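Local coordinates for protein acetamidase (Bacillus halodurans, PDB 2II1) that probably hydrolyses carbon-nitrogen bonds in linear amides other than peptides, and binds calcium ions, at residues E76-I82 with K162-Y168; N146-G150 with N278-T282; L156-D160 with M187-E191. One frame throughout, in Å; residues are numbered along the deposited sequence.

How the contacts relate
Running from the N terminus, the chain first meets contact 1 in strand 74-84, then contact 2 at 146-150 and contact 3 at 156-160. At 162-168 it returns to strand 74-84, closing the loop of contact 1. Residues 187-191 then close contact 3, and residues 278-282, at the start of strand 281-288, close contact 2. Contact 3 is therefore nested inside the loop of contact 2, whereas contact 1 crosses both. Contacts 1 and 2 reach the same large sheet, with centres about 20 Å apart. Contact 3 touches each of them and joins this sheet to the calcium site and to the loop following strand 176-184.

Contact 1: E76-I82 with K162-Y168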
loop_
_atom_site.group_PDB
_atom_site.type_symbol
_atom_site.label_atom_id
_atom_site.label_comp_id
_atom_site.label_asym_id
_atom_site.label_seq_id
_atom_site.Cartn_x
_atom_site.Cartn_y
_atom_site.Cartn_z
ATOM N N GLU A 76 -4.622 17.617 -17.919
ATOM C CA GLU A 76 -3.357 17.568 -17.207
ATOM C C GLU A 76 -3.362 18.688 -16.166
ATOM O O GLU A 76 -3.359 19.859 -16.511
ATOM C CB GLU A 76 -2.191 17.726 -18.178
ATOM C CG GLU A 76 -0.844 17.787 -17.492
ATOM C CD GLU A 76 0.275 18.065 -18.451
ATOM O OE1 GLU A 76 0.445 19.234 -18.828
ATOM O OE2 GLU A 76 0.979 17.124 -18.826
ATOM N N ILE A 77 -3.407 18.325 -14.893
ATOM C CA ILE A 77 -3.651 19.300 -13.839
ATOM C C ILE A 77 -2.489 19.337 -12.853
ATOM O O ILE A 77 -2.234 18.378 -12.126
ATOM C CB ILE A 77 -4.942 19.018 -13.066
ATOM C CG1 ILE A 77 -6.122 18.898 -14.045
ATOM C CG2 ILE A 77 -5.132 20.130 -12.001
ATOM C CD1 ILE A 77 -7.236 17.934 -13.609
ATOM N N GLU A 78 -1.806 20.474 -12.847
ATOM C CA GLU A 78 -0.633 20.682 -12.032
ATOM C C GLU A 78 -1.015 21.377 -10.731
ATOM O O GLU A 78 -1.462 22.516 -10.741
ATOM C CB GLU A 78 0.341 21.515 -12.847
ATOM C CG GLU A 78 0.711 20.794 -14.191
ATOM C CD GLU A 78 0.814 21.726 -15.400
ATOM O OE1 GLU A 78 1.925 22.256 -15.660
ATOM O OE2 GLU A 78 -0.211 21.897 -16.108
ATOM N N ILE A 79 -0.869 20.683 -9.612
ATOM C CA ILE A 79 -1.200 21.258 -8.286
ATOM C C ILE A 79 -0.009 22.144 -7.902
ATOM O O ILE A 79 1.078 21.646 -7.595
ATOM C CB ILE A 79 -1.494 20.177 -7.178
ATOM C CG1 ILE A 79 -2.522 19.145 -7.659
ATOM C CG2 ILE A 79 -2.020 20.808 -5.893
ATOM C CD1 ILE A 79 -3.914 19.724 -8.013
ATOM N N LEU A 80 -0.208 23.452 -7.995
ATOM C CA LEU A 80 0.860 24.401 -7.702
ATOM C C LEU A 80 0.924 24.668 -6.190
ATOM O O LEU A 80 2.012 24.774 -5.620
ATOM C CB LEU A 80 0.655 25.699 -8.514
ATOM C CG LEU A 80 0.568 25.538 -10.045
ATOM C CD1 LEU A 80 0.323 26.887 -10.747
ATOM C CD2 LEU A 80 1.845 24.896 -10.570
ATOM N N ASP A 81 -0.237 24.728 -5.527
ATOM C CA ASP A 81 -0.283 25.093 -4.092
ATOM C C ASP A 81 -1.586 24.698 -3.437
ATOM O O ASP A 81 -2.613 24.729 -4.072
ATOM C CB ASP A 81 -0.096 26.607 -3.928
ATOM C CG ASP A 81 -0.003 27.042 -2.467
ATOM O OD1 ASP A 81 1.079 26.896 -1.860
ATOM O OD2 ASP A 81 -1.011 27.558 -1.935
ATOM N N ILE A 82 -1.538 24.330 -2.155
ATOM C CA ILE A 82 -2.763 24.100 -1.371
ATOM C C ILE A 82 -2.578 24.853 -0.062
ATOM O O ILE A 82 -1.576 24.655 0.636
ATOM C CB ILE A 82 -3.025 22.614 -1.051
ATOM C CG1 ILE A 82 -3.013 21.760 -2.308
ATOM C CG2 ILE A 82 -4.358 22.446 -0.310
ATOM C CD1 ILE A 82 -3.443 20.304 -2.088
ATOM N N LYS A 162 -1.189 16.127 -4.112
ATOM C CA LYS A 162 -0.603 17.085 -3.182
ATOM C C LYS A 162 0.191 18.078 -3.987
ATOM O O LYS A 162 0.327 17.919 -5.178
ATOM C CB LYS A 162 0.297 16.394 -2.151
ATOM C CG LYS A 162 1.535 15.772 -2.695
ATOM C CD LYS A 162 2.105 14.784 -1.691
ATOM C CE LYS A 162 3.406 14.181 -2.193
ATOM N NZ LYS A 162 4.371 15.190 -2.712
ATOM N N PRO A 163 0.712 19.122 -3.339
ATOM C CA PRO A 163 1.408 20.114 -4.133
ATOM C C PRO A 163 2.592 19.516 -4.884
ATOM O O PRO A 163 3.342 18.676 -4.324
ATOM C CB PRO A 163 1.848 21.153 -3.091
ATOM C CG PRO A 163 0.955 20.973 -1.974
ATOM C CD PRO A 163 0.721 19.478 -1.912
ATOM N N GLY A 164 2.738 19.929 -6.146
ATOM C CA GLY A 164 3.845 19.473 -7.018
ATOM C C GLY A 164 3.528 18.201 -7.810
ATOM O O GLY A 164 4.342 17.738 -8.628
ATOM N N THR A 165 2.346 17.642 -7.561
ATOM C CA THR A 165 1.832 16.479 -8.293
ATOM C C THR A 165 1.025 16.962 -9.507
ATOM O O THR A 165 0.332 17.996 -9.436
ATOM C CB THR A 165 0.963 15.571 -7.344
ATOM O OG1 THR A 165 1.782 14.980 -6.321
ATOM C CG2 THR A 165 0.238 14.457 -8.105
ATOM N N THR A 166 1.178 16.263 -10.632
ATOM C CA THR A 166 0.303 16.419 -11.791
ATOM C C THR A 166 -0.734 15.296 -11.802
ATOM O O THR A 166 -0.355 14.143 -11.710
ATOM C CB THR A 166 1.117 16.338 -13.088
ATOM O OG1 THR A 166 2.095 17.383 -13.072
ATOM C CG2 THR A 166 0.275 16.509 -14.268
ATOM N N VAL A 167 -2.021 15.653 -11.928
ATOM C CA VAL A 167 -3.132 14.721 -11.924
ATOM C C VAL A 167 -3.646 14.633 -13.348
ATOM O O VAL A 167 -3.745 15.650 -14.031
ATOM C CB VAL A 167 -4.301 15.245 -11.053
ATOM C CG1 VAL A 167 -5.416 14.187 -10.963
ATOM C CG2 VAL A 167 -3.816 15.606 -9.699
ATOM N N TYR A 168 -3.990 13.440 -13.797
ATOM C CA TYR A 168 -4.619 13.271 -15.118
ATOM C C TYR A 168 -6.024 12.668 -15.002
ATOM O O TYR A 168 -6.162 11.590 -14.475
ATOM C CB TYR A 168 -3.761 12.378 -16.009
ATOM C CG TYR A 168 -2.320 12.847 -16.189
ATOM C CD1 TYR A 168 -1.331 12.454 -15.302
ATOM C CD2 TYR A 168 -1.959 13.647 -17.262
ATOM C CE1 TYR A 168 -0.010 12.866 -15.456
ATOM C CE2 TYR A 168 -0.630 14.072 -17.425
ATOM C CZ TYR A 168 0.329 13.670 -16.512
ATOM O OH TYR A 168 1.635 14.065 -16.661
#
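The side chains of Tyr168 and Glu76 lie side by side at one end of this contact, pointing the same way, with ring and carboxylate planes 64° apart. Glu76 reaches the ring obliquely through CG and, as closely, through OE2, each 3.7 Å from Tyr168 CE2. The ring also makes an edge-to-face pair with Phe215. Because Glu76 holds CG anti to its own N (chi1 176°) and continues extended, the same CG rests against Thr166 CG2 at 3.6 Å, and the acid runs on to be bonded through OE1 by Asn208. At the other end, the Pro163 ring lies crosswise to Ile82, with CG 4.1 Å from Ile82 CG1.

Between these ends the backbones form an antiparallel pair of strands, 74-84 and 166-170, neighbours within the larger mixed sheet; their short axes run at 152° to each other. Ile77 and Val167 make the hydrogen-bonded pair: Ile77 N donates to Val167 O at 2.8 Å, and Val167 N returns a bond to Ile77 O at 2.7 Å. Glu76 with Tyr168 and Glu78 with Thr166 are the non-hydrogen-bonded pairs flanking it. Just before Thr166 the chain makes a type II turn from Lys162 to Thr165, yet still binds the strand, with Ile79 N to Thr165 O at 2.9 Å and Gly164 N to Ile79 O at 2.8 Å. Gly164 sits at a positive phi that suits glycine.

Ile79 points into this turn, its CB 3.5 Å from Lys162 O, while its CG1 branch faces Val167 CG2. Ile79 and Ile82 both also touch Ile132 on strand 131-136, a member of the second sheet. On the far edge of strand 74-84, Leu80 and Asp81 together face Thr204 in a classic beta bulge.

Contact 2: N146-G150 with N278-T282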
loop_
_atom_site.group_PDB
_atom_site.type_symbol
_atom_site.label_atom_id
_atom_site.label_comp_id
_atom_site.label_asym_id
_atom_site.label_seq_id
_atom_site.Cartn_x
_atom_site.Cartn_y
_atom_site.Cartn_z
ATOM N N ASN A 146 -20.409 12.705 -5.226
ATOM C CA ASN A 146 -19.000 13.060 -4.934
ATOM C C ASN A 146 -18.295 12.073 -4.001
ATOM O O ASN A 146 -17.092 11.879 -4.124
ATOM C CB ASN A 146 -18.870 14.484 -4.321
ATOM C CG ASN A 146 -19.074 15.616 -5.347
ATOM O OD1 ASN A 146 -19.341 15.368 -6.524
ATOM N ND2 ASN A 146 -18.932 16.870 -4.894
ATOM N N GLY A 147 -19.030 11.464 -3.065
ATOM C CA GLY A 147 -18.434 10.481 -2.124
ATOM C C GLY A 147 -17.905 9.176 -2.727
ATOM O O GLY A 147 -17.241 8.393 -2.038
ATOM N N THR A 148 -18.214 8.941 -4.007
ATOM C CA THR A 148 -17.895 7.701 -4.706
ATOM C C THR A 148 -16.838 8.036 -5.772
ATOM O O THR A 148 -17.080 8.909 -6.602
ATOM C CB THR A 148 -19.183 7.097 -5.367
ATOM O OG1 THR A 148 -20.174 6.875 -4.360
ATOM C CG2 THR A 148 -18.922 5.740 -6.060
ATOM N N PRO A 149 -15.655 7.363 -5.738
ATOM C CA PRO A 149 -14.733 7.478 -6.866
ATOM C C PRO A 149 -15.165 6.607 -8.058
ATOM O O PRO A 149 -16.019 5.712 -7.916
ATOM C CB PRO A 149 -13.361 7.040 -6.272
ATOM C CG PRO A 149 -13.687 6.133 -5.178
ATOM C CD PRO A 149 -15.124 6.469 -4.694
ATOM N N GLY A 150 -14.580 6.893 -9.214
ATOM C CA GLY A 150 -14.823 6.166 -10.457
ATOM C C GLY A 150 -13.752 6.539 -11.487
ATOM O O GLY A 150 -12.746 7.174 -11.131
ATOM N N ASN A 278 -14.616 4.348 1.395
ATOM C CA ASN A 278 -15.642 4.962 0.545
ATOM C C ASN A 278 -16.446 3.860 -0.151
ATOM O O ASN A 278 -16.033 2.690 -0.099
ATOM C CB ASN A 278 -14.989 5.950 -0.433
ATOM C CG ASN A 278 -14.304 7.102 0.283
ATOM O OD1 ASN A 278 -14.726 7.520 1.383
ATOM N ND2 ASN A 278 -13.231 7.621 -0.325
ATOM N N PRO A 279 -17.624 4.199 -0.745
ATOM C CA PRO A 279 -18.443 3.175 -1.393
ATOM C C PRO A 279 -17.720 2.381 -2.470
ATOM O O PRO A 279 -18.077 1.226 -2.731
ATOM C CB PRO A 279 -19.613 3.965 -1.965
ATOM C CG PRO A 279 -19.715 5.136 -1.071
ATOM C CD PRO A 279 -18.303 5.503 -0.773
ATOM N N LEU A 280 -16.704 2.977 -3.083
ATOM C CA LEU A 280 -15.745 2.186 -3.817
ATOM C C LEU A 280 -14.389 2.404 -3.139
ATOM O O LEU A 280 -14.132 3.457 -2.548
ATOM C CB LEU A 280 -15.772 2.475 -5.342
ATOM C CG LEU A 280 -17.054 2.149 -6.140
ATOM C CD1 LEU A 280 -16.808 2.142 -7.643
ATOM C CD2 LEU A 280 -17.589 0.826 -5.725
ATOM N N LYS A 281 -13.572 1.360 -3.149
ATOM C CA LYS A 281 -12.227 1.393 -2.590
ATOM C C LYS A 281 -11.233 1.818 -3.709
ATOM O O LYS A 281 -11.454 1.564 -4.885
ATOM C CB LYS A 281 -11.847 0.016 -2.002
ATOM C CG LYS A 281 -12.945 -0.712 -1.218
ATOM C CD LYS A 281 -13.368 0.051 0.009
ATOM C CE LYS A 281 -14.604 -0.580 0.681
ATOM N NZ LYS A 281 -15.299 0.430 1.568
ATOM N N THR A 282 -10.129 2.459 -3.348
ATOM C CA THR A 282 -9.195 2.978 -4.355
ATOM C C THR A 282 -7.787 2.491 -4.055
ATOM O O THR A 282 -7.375 2.487 -2.914
ATOM C CB THR A 282 -9.200 4.493 -4.382
ATOM O OG1 THR A 282 -10.532 4.947 -4.620
ATOM C CG2 THR A 282 -8.258 5.037 -5.477
#
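Pro149 rests against both Leu280 and Thr282, and is the residue of 146-150 that the other segment covers most. Its CG comes 3.4 Å from Thr282 OG1 while CD meets Leu280 CB at 4.1 Å. That hydroxyl has its polar partners in Ser231 and Gln275, so it offers Pro149 a close but purely van der Waals neighbour. Leu280 places CG anti to its carbonyl carbon (chi1 -64°), which brings the branch point against the preceding threonine as well: its CG is 4.0 Å from Thr148 CG2, and CD1 reaches back to Pro149 O at 3.7 Å.

Thr148 divides its two branches between two partners. With OG1 beside its own N (chi1 -58°), the hydroxyl oxygen comes obliquely to the CB-CG side of Pro279, 3.7 Å from its CG, and the methyl is left to face Leu280. Pro279 also presents CD to Gly147 O at 3.3 Å. That carbonyl accepts a hydrogen bond from Asn155 ND2, and Asn278 CB lies 3.7 Å from the same oxygen.

Asn278 directs its amide onward: ND2 donates to Asp157 OD2, a ligand of the calcium, and so stands in the second shell of the metal. Replacing Pro149 by an alanine removes CG and CD, and is likely to open a gap against Leu280 CB and Thr282 OG1.

No hydrogen bond joins the loop 146-150 to the beginning of strand 281-288. Proline ring carbons, a methyl and methylenes meet each other, and also meet carbonyl and hydroxyl oxygens such as Gly147 O and Thr282 OG1, whose hydrogen-bond partners lie in other residues, which implies a seam held mainly by van der Waals contact beside the metal site.

Contact 3: L156-D160 with M187-E191; sequences LDTKD and MGDGE. With CA (calcium ion), chain E.
This is a buried, partly water-mediated contact between two loops, one after strand 153-155 and the other after strand 176-184, meeting beside a calcium ion. Asp157 grips the metal with both carboxylate oxygens, OD1 at 2.5 Å and OD2 at 2.4 Å, OD2 being bonded by Asn278 as well. Glu191 approaches the same group with its carboxylate plane turned 79° away; its OE1 is 2.5 Å from Asp157 OD2. Its other oxygen, OE2, accepts a bond of 2.6 Å from water 2, a calcium ligand, so the glutamate probably helps to position this water on the metal.

Met187, present as selenomethionine, packs against the backbone of Asp157, its chain bending at the last torsion (chi3 78°) to tuck CE 3.2 Å from Asp157 O. Lys159 extends across Asp189 at about a right angle, its CE 3.6 Å from Asp189 OD1, and its NZ goes on to a salt bridge with Asp270 of the second subunit. Water 1 accepts from Lys159 N at 3.0 Å and probably donates to Asp189 OD1 at 2.8 Å, an oxygen that also pairs with Arg284. A type II turn from Gly188 to Glu191 shapes the second loop, and the backbone angles at Gly190 call for glycine.

Asn155 and Asp182 complete the protein ligands of this calcium; Asp182 also binds a second one with His184 and Glu198, giving the paired calcium site of this acetamidase.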
loop_
_atom_site.group_PDB
_atom_site.type_symbol
_atom_site.label_atom_id
_atom_site.label_comp_id
_atom_site.label_asym_id
_atom_site.label_seq_id
_atom_site.Cartn_x
_atom_site.Cartn_y
_atom_site.Cartn_z
ATOM N N LEU A 156 -11.327 10.016 -4.279
ATOM C CA LEU A 156 -10.152 9.141 -4.469
ATOM C C LEU A 156 -9.354 8.979 -3.180
ATOM O O LEU A 156 -8.657 7.974 -3.011
ATOM C CB LEU A 156 -9.218 9.718 -5.570
ATOM C CG LEU A 156 -9.702 9.709 -7.031
ATOM C CD1 LEU A 156 -8.750 10.370 -8.015
ATOM C CD2 LEU A 156 -9.986 8.290 -7.525
ATOM N N ASP A 157 -9.441 9.985 -2.295
ATOM C CA ASP A 157 -8.625 10.051 -1.085
ATOM C C ASP A 157 -7.216 9.469 -1.252
ATOM O O ASP A 157 -6.810 8.535 -0.554
ATOM C CB ASP A 157 -9.391 9.462 0.108
ATOM C CG ASP A 157 -10.612 10.288 0.465
ATOM O OD1 ASP A 157 -10.579 11.524 0.255
ATOM O OD2 ASP A 157 -11.603 9.722 0.959
ATOM N N THR A 158 -6.474 10.075 -2.181
ATOM C CA THR A 158 -5.125 9.656 -2.553
ATOM C C THR A 158 -4.172 10.737 -2.077
ATOM O O THR A 158 -4.243 11.898 -2.520
ATOM C CB THR A 158 -5.062 9.395 -4.104
ATOM O OG1 THR A 158 -5.880 8.265 -4.409
ATOM C CG2 THR A 158 -3.659 9.131 -4.625
ATOM N N LYS A 159 -3.285 10.364 -1.156
ATOM C CA LYS A 159 -2.417 11.319 -0.480
ATOM C C LYS A 159 -1.313 11.879 -1.369
ATOM O O LYS A 159 -0.686 12.892 -1.035
ATOM C CB LYS A 159 -1.845 10.731 0.840
ATOM C CG LYS A 159 -0.630 9.807 0.698
ATOM C CD LYS A 159 -0.103 9.351 2.051
ATOM C CE LYS A 159 1.082 8.422 1.865
ATOM N NZ LYS A 159 1.734 7.977 3.132
ATOM N N ASP A 160 -1.078 11.238 -2.504
ATOM C CA ASP A 160 -0.098 11.746 -3.468
ATOM C C ASP A 160 -0.664 12.888 -4.316
ATOM O O ASP A 160 0.077 13.556 -5.050
ATOM C CB ASP A 160 0.422 10.603 -4.350
ATOM C CG ASP A 160 1.359 9.670 -3.588
ATOM O OD1 ASP A 160 2.305 10.179 -2.972
ATOM O OD2 ASP A 160 1.156 8.437 -3.594
HETATM N N MSE A 187 -3.339 12.760 6.307
HETATM C CA MSE A 187 -4.060 11.506 6.040
HETATM C C MSE A 187 -3.039 10.462 5.599
HETATM O O MSE A 187 -2.132 10.753 4.827
HETATM C CB MSE A 187 -5.079 11.668 4.914
HETATM C CG MSE A 187 -6.151 10.580 4.882
HETATM SE SE MSE A 187 -6.868 10.352 3.088
HETATM C CE MSE A 187 -5.448 9.288 2.240
ATOM N N GLY A 188 -3.212 9.242 6.086
ATOM C CA GLY A 188 -2.374 8.118 5.698
ATOM C C GLY A 188 -3.077 7.191 4.730
ATOM O O GLY A 188 -4.301 7.190 4.643
ATOM N N ASP A 189 -2.295 6.422 3.979
ATOM C CA ASP A 189 -2.850 5.430 3.069
ATOM C C ASP A 189 -3.901 4.585 3.805
ATOM O O ASP A 189 -3.690 4.097 4.936
ATOM C CB ASP A 189 -1.755 4.533 2.480
ATOM C CG ASP A 189 -1.022 5.177 1.309
ATOM O OD1 ASP A 189 -1.492 6.222 0.763
ATOM O OD2 ASP A 189 0.028 4.622 0.934
ATOM N N GLY A 190 -5.046 4.419 3.166
ATOM C CA GLY A 190 -6.129 3.674 3.781
ATOM C C GLY A 190 -7.236 4.522 4.374
ATOM O O GLY A 190 -8.391 4.093 4.380
ATOM N N GLU A 191 -6.919 5.719 4.853
ATOM C CA GLU A 191 -7.958 6.574 5.480
ATOM C C GLU A 191 -8.880 5.728 6.388
ATOM O O GLU A 191 -10.115 5.830 6.342
ATOM C CB GLU A 191 -8.778 7.264 4.406
ATOM C CG GLU A 191 -9.533 8.467 4.932
ATOM C CD GLU A 191 -10.383 9.130 3.883
ATOM O OE1 GLU A 191 -10.868 8.401 2.984
ATOM O OE2 GLU A 191 -10.563 10.377 3.970
HETATM CA CA CA E . -12.895 11.764 1.026
HETATM O O HOH W 1 -3.747 7.659 0.106
HETATM O O HOH W 2 -12.371 12.222 3.381
HETATM O O HOH W 3 -14.241 10.063 1.913
#